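Side-chain contacts in peptide ABC transporter permease (Staphylococcus hominis, PDB 6EXS), which probably carries small peptides across the membrane together with protons, and binds a thioalcohol-conjugated peptide related to axillary malodour precursors: residues Ile235-Val240 and Phe249-Asn254; Ala262-Tyr267 and Trp437-Ala442. All coordinates share one frame; numbering follows the deposited sequence.

Interaction 1 of 2, residues Ile235-Val240 and Phe249-Asn254; sequences IVVLLV and FDLISN. Unlike the reference sequence in segment 249-254: D250 (reference Asn). With OLC ((2R)-2,3-dihydroxypropyl (9Z)-octadec-9-enoate), chain N.
A bound monoolein (OLC) shares this contact, and one methyl of L238 meets both the lipid and the facing helix. L238 CD2 lies 3.8 Å from OLC C5. The same CD2 is 4.0 Å from L251 CD2 and equally far from I252 CD1. The CG of L238 is anti to its carbonyl carbon (chi1 -78°), which carries this methyl toward the other helix although the CB does not point there. With CG anti to the backbone N (chi1 -178°), L251 extends toward helix 217-243 and offers both methyls. CD2 takes L238, and CD1 lies 4.3 Å from V237 CG1. The side chains of L238 and L251 meet at a slant. I252 CD1 touches the lipid, 3.8 Å from OLC C4, while its CB lies above the F249 ring, off toward the rim. OLC C2 comes to the edge of that ring. The contact is apolar and thin, since the helix axes stay 12.0 Å apart at an angle of 153°. D250 (reference Asn) makes a salt bridge with K453. This is an antiparallel helical hairpin, consistent with the two extra helices that bacterial POT transporters carry between the two six-helix halves of the major facilitator fold.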
loop_
_atom_site.group_PDB
_atom_site.type_symbol
_atom_site.label_atom_id
_atom_site.label_comp_id
_atom_site.label_asym_id
_atom_site.label_seq_id
_atom_site.Cartn_x
_atom_site.Cartn_y
_atom_site.Cartn_z
ATOM N N ILE A 235 -19.479 16.674 -1.781
ATOM C CA ILE A 235 -20.410 16.621 -0.635
ATOM C C ILE A 235 -21.882 16.704 -1.116
ATOM O O ILE A 235 -22.735 15.990 -0.577
ATOM C CB ILE A 235 -20.080 17.647 0.495
ATOM C CG1 ILE A 235 -18.603 17.550 0.951
ATOM C CG2 ILE A 235 -21.023 17.472 1.704
ATOM C CD1 ILE A 235 -18.117 18.705 1.843
ATOM N N VAL A 236 -22.168 17.545 -2.139
ATOM C CA VAL A 236 -23.507 17.688 -2.722
ATOM C C VAL A 236 -23.964 16.364 -3.362
ATOM O O VAL A 236 -25.063 15.898 -3.050
ATOM C CB VAL A 236 -23.617 18.913 -3.674
ATOM C CG1 VAL A 236 -24.794 18.787 -4.643
ATOM C CG2 VAL A 236 -23.720 20.210 -2.876
ATOM N N VAL A 237 -23.104 15.744 -4.211
ATOM C CA VAL A 237 -23.378 14.464 -4.883
ATOM C C VAL A 237 -23.678 13.369 -3.850
ATOM O O VAL A 237 -24.710 12.707 -3.956
ATOM C CB VAL A 237 -22.258 14.069 -5.891
ATOM C CG1 VAL A 237 -22.315 12.587 -6.267
ATOM C CG2 VAL A 237 -22.320 14.938 -7.144
ATOM N N LEU A 238 -22.811 13.237 -2.824
ATOM C CA LEU A 238 -22.946 12.252 -1.748
ATOM C C LEU A 238 -24.227 12.405 -0.924
ATOM O O LEU A 238 -24.865 11.399 -0.615
ATOM C CB LEU A 238 -21.708 12.241 -0.838
ATOM C CG LEU A 238 -20.472 11.514 -1.382
ATOM C CD1 LEU A 238 -19.213 11.981 -0.679
ATOM C CD2 LEU A 238 -20.615 9.994 -1.272
ATOM N N LEU A 239 -24.612 13.651 -0.592
ATOM C CA LEU A 239 -25.816 13.919 0.188
ATOM C C LEU A 239 -27.097 13.718 -0.616
ATOM O O LEU A 239 -28.021 13.077 -0.110
ATOM C CB LEU A 239 -25.783 15.318 0.818
ATOM C CG LEU A 239 -24.901 15.496 2.051
ATOM C CD1 LEU A 239 -24.671 16.963 2.328
ATOM C CD2 LEU A 239 -25.509 14.825 3.280
ATOM N N VAL A 240 -27.155 14.265 -1.860
ATOM C CA VAL A 240 -28.312 14.169 -2.767
ATOM C C VAL A 240 -28.675 12.698 -3.041
ATOM O O VAL A 240 -29.842 12.339 -2.906
ATOM C CB VAL A 240 -28.128 15.016 -4.061
ATOM C CG1 VAL A 240 -29.050 14.562 -5.191
ATOM C CG2 VAL A 240 -28.323 16.502 -3.772
ATOM N N PHE A 249 -22.055 1.638 -3.131
ATOM C CA PHE A 249 -20.592 1.633 -3.185
ATOM C C PHE A 249 -20.057 1.763 -4.622
ATOM O O PHE A 249 -18.944 2.247 -4.803
ATOM C CB PHE A 249 -19.969 0.432 -2.442
ATOM C CG PHE A 249 -18.508 0.677 -2.151
ATOM C CD1 PHE A 249 -18.120 1.611 -1.194
ATOM C CD2 PHE A 249 -17.519 0.044 -2.895
ATOM C CE1 PHE A 249 -16.775 1.887 -0.972
ATOM C CE2 PHE A 249 -16.170 0.320 -2.667
ATOM C CZ PHE A 249 -15.809 1.233 -1.703
ATOM N N ASP A 250 -20.873 1.387 -5.636
ATOM C CA ASP A 250 -20.553 1.510 -7.061
ATOM C C ASP A 250 -20.233 2.961 -7.426
ATOM O O ASP A 250 -19.388 3.174 -8.290
ATOM C CB ASP A 250 -21.695 0.981 -7.943
ATOM C CG ASP A 250 -21.906 -0.521 -7.916
ATOM O OD1 ASP A 250 -20.992 -1.243 -7.458
ATOM O OD2 ASP A 250 -22.971 -0.977 -8.388
ATOM N N LEU A 251 -20.870 3.955 -6.741
ATOM C CA LEU A 251 -20.586 5.379 -6.945
ATOM C C LEU A 251 -19.111 5.630 -6.624
ATOM O O LEU A 251 -18.429 6.296 -7.405
ATOM C CB LEU A 251 -21.487 6.273 -6.064
ATOM C CG LEU A 251 -21.304 7.797 -6.248
ATOM C CD1 LEU A 251 -22.391 8.391 -7.128
ATOM C CD2 LEU A 251 -21.261 8.513 -4.907
ATOM N N ILE A 252 -18.620 5.061 -5.499
ATOM C CA ILE A 252 -17.236 5.186 -5.042
ATOM C C ILE A 252 -16.307 4.367 -5.941
ATOM O O ILE A 252 -15.366 4.928 -6.487
ATOM C CB ILE A 252 -17.058 4.823 -3.529
ATOM C CG1 ILE A 252 -18.231 5.340 -2.635
ATOM C CG2 ILE A 252 -15.686 5.267 -2.986
ATOM C CD1 ILE A 252 -18.453 6.887 -2.517
ATOM N N SER A 253 -16.581 3.058 -6.109
ATOM C CA SER A 253 -15.758 2.131 -6.893
ATOM C C SER A 253 -15.574 2.558 -8.355
ATOM O O SER A 253 -14.473 2.391 -8.881
ATOM C CB SER A 253 -16.269 0.695 -6.786
ATOM O OG SER A 253 -17.385 0.448 -7.625
ATOM N N ASN A 254 -16.612 3.141 -8.989
ATOM C CA ASN A 254 -16.515 3.638 -10.371
ATOM C C ASN A 254 -15.676 4.913 -10.451
ATOM O O ASN A 254 -14.864 5.041 -11.366
ATOM C CB ASN A 254 -17.885 3.855 -10.995
ATOM C CG ASN A 254 -18.663 2.586 -11.226
ATOM O OD1 ASN A 254 -18.104 1.512 -11.482
ATOM N ND2 ASN A 254 -19.979 2.691 -11.149
HETATM C C24 OLC N . -22.678 -0.644 1.864
HETATM C C5 OLC N . -19.829 7.714 1.698
HETATM C C4 OLC N . -19.800 6.341 1.042
HETATM C C3 OLC N . -21.120 5.594 1.141
HETATM C C2 OLC N . -21.096 4.216 0.486
HETATM C C21 OLC N . -23.387 1.302 0.427
HETATM C C1 OLC N . -22.395 3.471 0.619
HETATM C C22 OLC N . -23.591 0.552 1.726
HETATM O O19 OLC N . -23.470 3.992 0.777
HETATM O O25 OLC N . -23.151 -1.729 1.080
HETATM O O23 OLC N . -23.437 1.422 2.849
HETATM O O20 OLC N . -22.211 2.142 0.538
#

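Interaction 2 of 2, residues Ala262-Tyr267 and Trp437-Ala442; sequences ALPIIY and WLLTNA
The carbonyl oxygen L438 O is gripped by two backbone donors, A442 N at 3.1 Å and N441 N at 3.2 Å. It belongs to the helical turn that presents L439 to the facing helix. A side chain adds a bond in the same turn: T440 OG1 donates to W437 O at 2.7 Å, tilted 23° from the carbonyl plane. The same hydroxyl oxygen lies over one face of the W437 indole, toward its rim. L439 carries the whole contact. Its CD1 is anti to CA (chi2 170°), which extends this methyl to the facing helix. There CD1 lies 3.8 Å from Y267 CD2 and 3.9 Å from L263 CB, and CD2 reaches L263 CB. The same CD1 is 4.0 Å from P264 N, where proline has no N-H to give and helix 249-273 kinks. In the fold, this joins helix 249-273, probably the second of the extra POT helices, to helix 430-451 of the transporter core. The segments run antiparallel, with axes 10.3 Å apart. The side chains of Y267 and L439 lie at about a right angle, and the methyl comes to the ring obliquely. The Y267 hydroxyl hydrogen-bonds to O23 of a bound monoolein, tying the contact to lipid. Away from this contact, N441 ND2 hydrogen-bonds to E303 OE2, and the W437 ring touches that of W299, planes at about 60°.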
loop_
_atom_site.group_PDB
_atom_site.type_symbol
_atom_site.label_atom_id
_atom_site.label_comp_id
_atom_site.label_asym_id
_atom_site.label_seq_id
_atom_site.Cartn_x
_atom_site.Cartn_y
_atom_site.Cartn_z
ATOM N N ALA A 262 -7.061 7.572 -15.070
ATOM C CA ALA A 262 -6.749 8.952 -15.447
ATOM C C ALA A 262 -5.416 9.477 -14.912
ATOM O O ALA A 262 -4.619 9.993 -15.704
ATOM C CB ALA A 262 -7.886 9.882 -15.047
ATOM N N LEU A 263 -5.183 9.374 -13.578
ATOM C CA LEU A 263 -3.968 9.870 -12.919
ATOM C C LEU A 263 -2.679 9.375 -13.596
ATOM O O LEU A 263 -1.877 10.240 -13.937
ATOM C CB LEU A 263 -3.949 9.613 -11.398
ATOM C CG LEU A 263 -5.043 10.293 -10.568
ATOM C CD1 LEU A 263 -5.158 9.648 -9.215
ATOM C CD2 LEU A 263 -4.820 11.791 -10.443
ATOM N N PRO A 264 -2.466 8.059 -13.903
ATOM C CA PRO A 264 -1.236 7.678 -14.633
ATOM C C PRO A 264 -1.117 8.363 -16.005
ATOM O O PRO A 264 -0.024 8.814 -16.355
ATOM C CB PRO A 264 -1.349 6.158 -14.776
ATOM C CG PRO A 264 -2.373 5.736 -13.799
ATOM C CD PRO A 264 -3.301 6.874 -13.607
ATOM N N ILE A 265 -2.238 8.473 -16.759
ATOM C CA ILE A 265 -2.270 9.139 -18.068
ATOM C C ILE A 265 -1.848 10.613 -17.903
ATOM O O ILE A 265 -0.911 11.041 -18.580
ATOM C CB ILE A 265 -3.634 8.969 -18.818
ATOM C CG1 ILE A 265 -3.921 7.473 -19.131
ATOM C CG2 ILE A 265 -3.681 9.838 -20.108
ATOM C CD1 ILE A 265 -5.379 7.120 -19.473
ATOM N N ILE A 266 -2.490 11.350 -16.956
ATOM C CA ILE A 266 -2.202 12.756 -16.642
ATOM C C ILE A 266 -0.711 12.951 -16.317
ATOM O O ILE A 266 -0.102 13.905 -16.806
ATOM C CB ILE A 266 -3.147 13.295 -15.521
ATOM C CG1 ILE A 266 -4.605 13.421 -16.034
ATOM C CG2 ILE A 266 -2.658 14.641 -14.938
ATOM C CD1 ILE A 266 -5.693 13.511 -14.930
ATOM N N TYR A 267 -0.123 12.029 -15.532
ATOM C CA TYR A 267 1.280 12.091 -15.131
ATOM C C TYR A 267 2.238 11.852 -16.283
ATOM O O TYR A 267 3.129 12.679 -16.483
ATOM C CB TYR A 267 1.575 11.165 -13.935
ATOM C CG TYR A 267 1.212 11.807 -12.612
ATOM C CD1 TYR A 267 2.108 12.649 -11.955
ATOM C CD2 TYR A 267 -0.050 11.633 -12.050
ATOM C CE1 TYR A 267 1.764 13.280 -10.762
ATOM C CE2 TYR A 267 -0.411 12.272 -10.867
ATOM C CZ TYR A 267 0.504 13.086 -10.221
ATOM O OH TYR A 267 0.166 13.708 -9.050
ATOM N N TRP A 437 5.486 5.512 -9.532
ATOM C CA TRP A 437 5.756 4.193 -8.922
ATOM C C TRP A 437 4.707 3.874 -7.820
ATOM O O TRP A 437 4.311 2.722 -7.661
ATOM C CB TRP A 437 7.223 4.007 -8.442
ATOM C CG TRP A 437 7.390 2.918 -7.411
ATOM C CD1 TRP A 437 7.599 3.092 -6.074
ATOM C CD2 TRP A 437 7.186 1.502 -7.604
ATOM N NE1 TRP A 437 7.559 1.877 -5.422
ATOM C CE2 TRP A 437 7.302 0.886 -6.337
ATOM C CE3 TRP A 437 6.889 0.697 -8.720
ATOM C CZ2 TRP A 437 7.191 -0.501 -6.164
ATOM C CZ3 TRP A 437 6.746 -0.675 -8.541
ATOM C CH2 TRP A 437 6.908 -1.260 -7.280
ATOM N N LEU A 438 4.222 4.908 -7.119
ATOM C CA LEU A 438 3.176 4.800 -6.102
ATOM C C LEU A 438 1.817 4.490 -6.774
ATOM O O LEU A 438 1.006 3.744 -6.216
ATOM C CB LEU A 438 3.113 6.120 -5.327
ATOM C CG LEU A 438 2.512 6.111 -3.925
ATOM C CD1 LEU A 438 3.222 5.116 -2.997
ATOM C CD2 LEU A 438 2.635 7.462 -3.323
ATOM N N LEU A 439 1.607 5.028 -7.996
ATOM C CA LEU A 439 0.416 4.803 -8.798
ATOM C C LEU A 439 0.333 3.389 -9.376
ATOM O O LEU A 439 -0.774 2.944 -9.665
ATOM C CB LEU A 439 0.250 5.870 -9.889
ATOM C CG LEU A 439 -0.517 7.127 -9.455
ATOM C CD1 LEU A 439 -0.428 8.198 -10.503
ATOM C CD2 LEU A 439 -1.989 6.822 -9.151
ATOM N N THR A 440 1.469 2.652 -9.501
ATOM C CA THR A 440 1.427 1.252 -9.954
ATOM C C THR A 440 0.582 0.460 -8.953
ATOM O O THR A 440 -0.128 -0.450 -9.360
ATOM C CB THR A 440 2.827 0.620 -10.150
ATOM O OG1 THR A 440 3.507 0.469 -8.902
ATOM C CG2 THR A 440 3.697 1.380 -11.124
ATOM N N ASN A 441 0.610 0.863 -7.654
ATOM C CA ASN A 441 -0.172 0.247 -6.580
ATOM C C ASN A 441 -1.576 0.857 -6.449
ATOM O O ASN A 441 -2.556 0.107 -6.379
ATOM C CB ASN A 441 0.580 0.248 -5.247
ATOM C CG ASN A 441 -0.062 -0.670 -4.229
ATOM O OD1 ASN A 441 -1.010 -0.302 -3.522
ATOM N ND2 ASN A 441 0.399 -1.905 -4.176
ATOM N N ALA A 442 -1.679 2.204 -6.448
ATOM C CA ALA A 442 -2.953 2.935 -6.378
ATOM C C ALA A 442 -3.895 2.565 -7.544
ATOM O O ALA A 442 -5.079 2.329 -7.312
ATOM C CB ALA A 442 -2.700 4.432 -6.357
#

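How the interactions relate
Both interactions use helix 249-273, and they follow one another along it. Interaction 1 joins its first turns to helix 217-243 at the surface; interaction 2 joins its later part to helix 430-451 inside the protein. Their centres are 22 Å apart and their nearest atoms about 9 Å, so they do not touch. The centre of interaction 1 is about 24 Å from the centre of the chain, that of interaction 2 about 13 Å. Each has a monoolein at hand. None of the four segments supplies a residue of the conjugated-peptide pocket. Interaction 2 is linked to it indirectly: its N441 bonds to E303, the chain neighbour of pocket residue Q302.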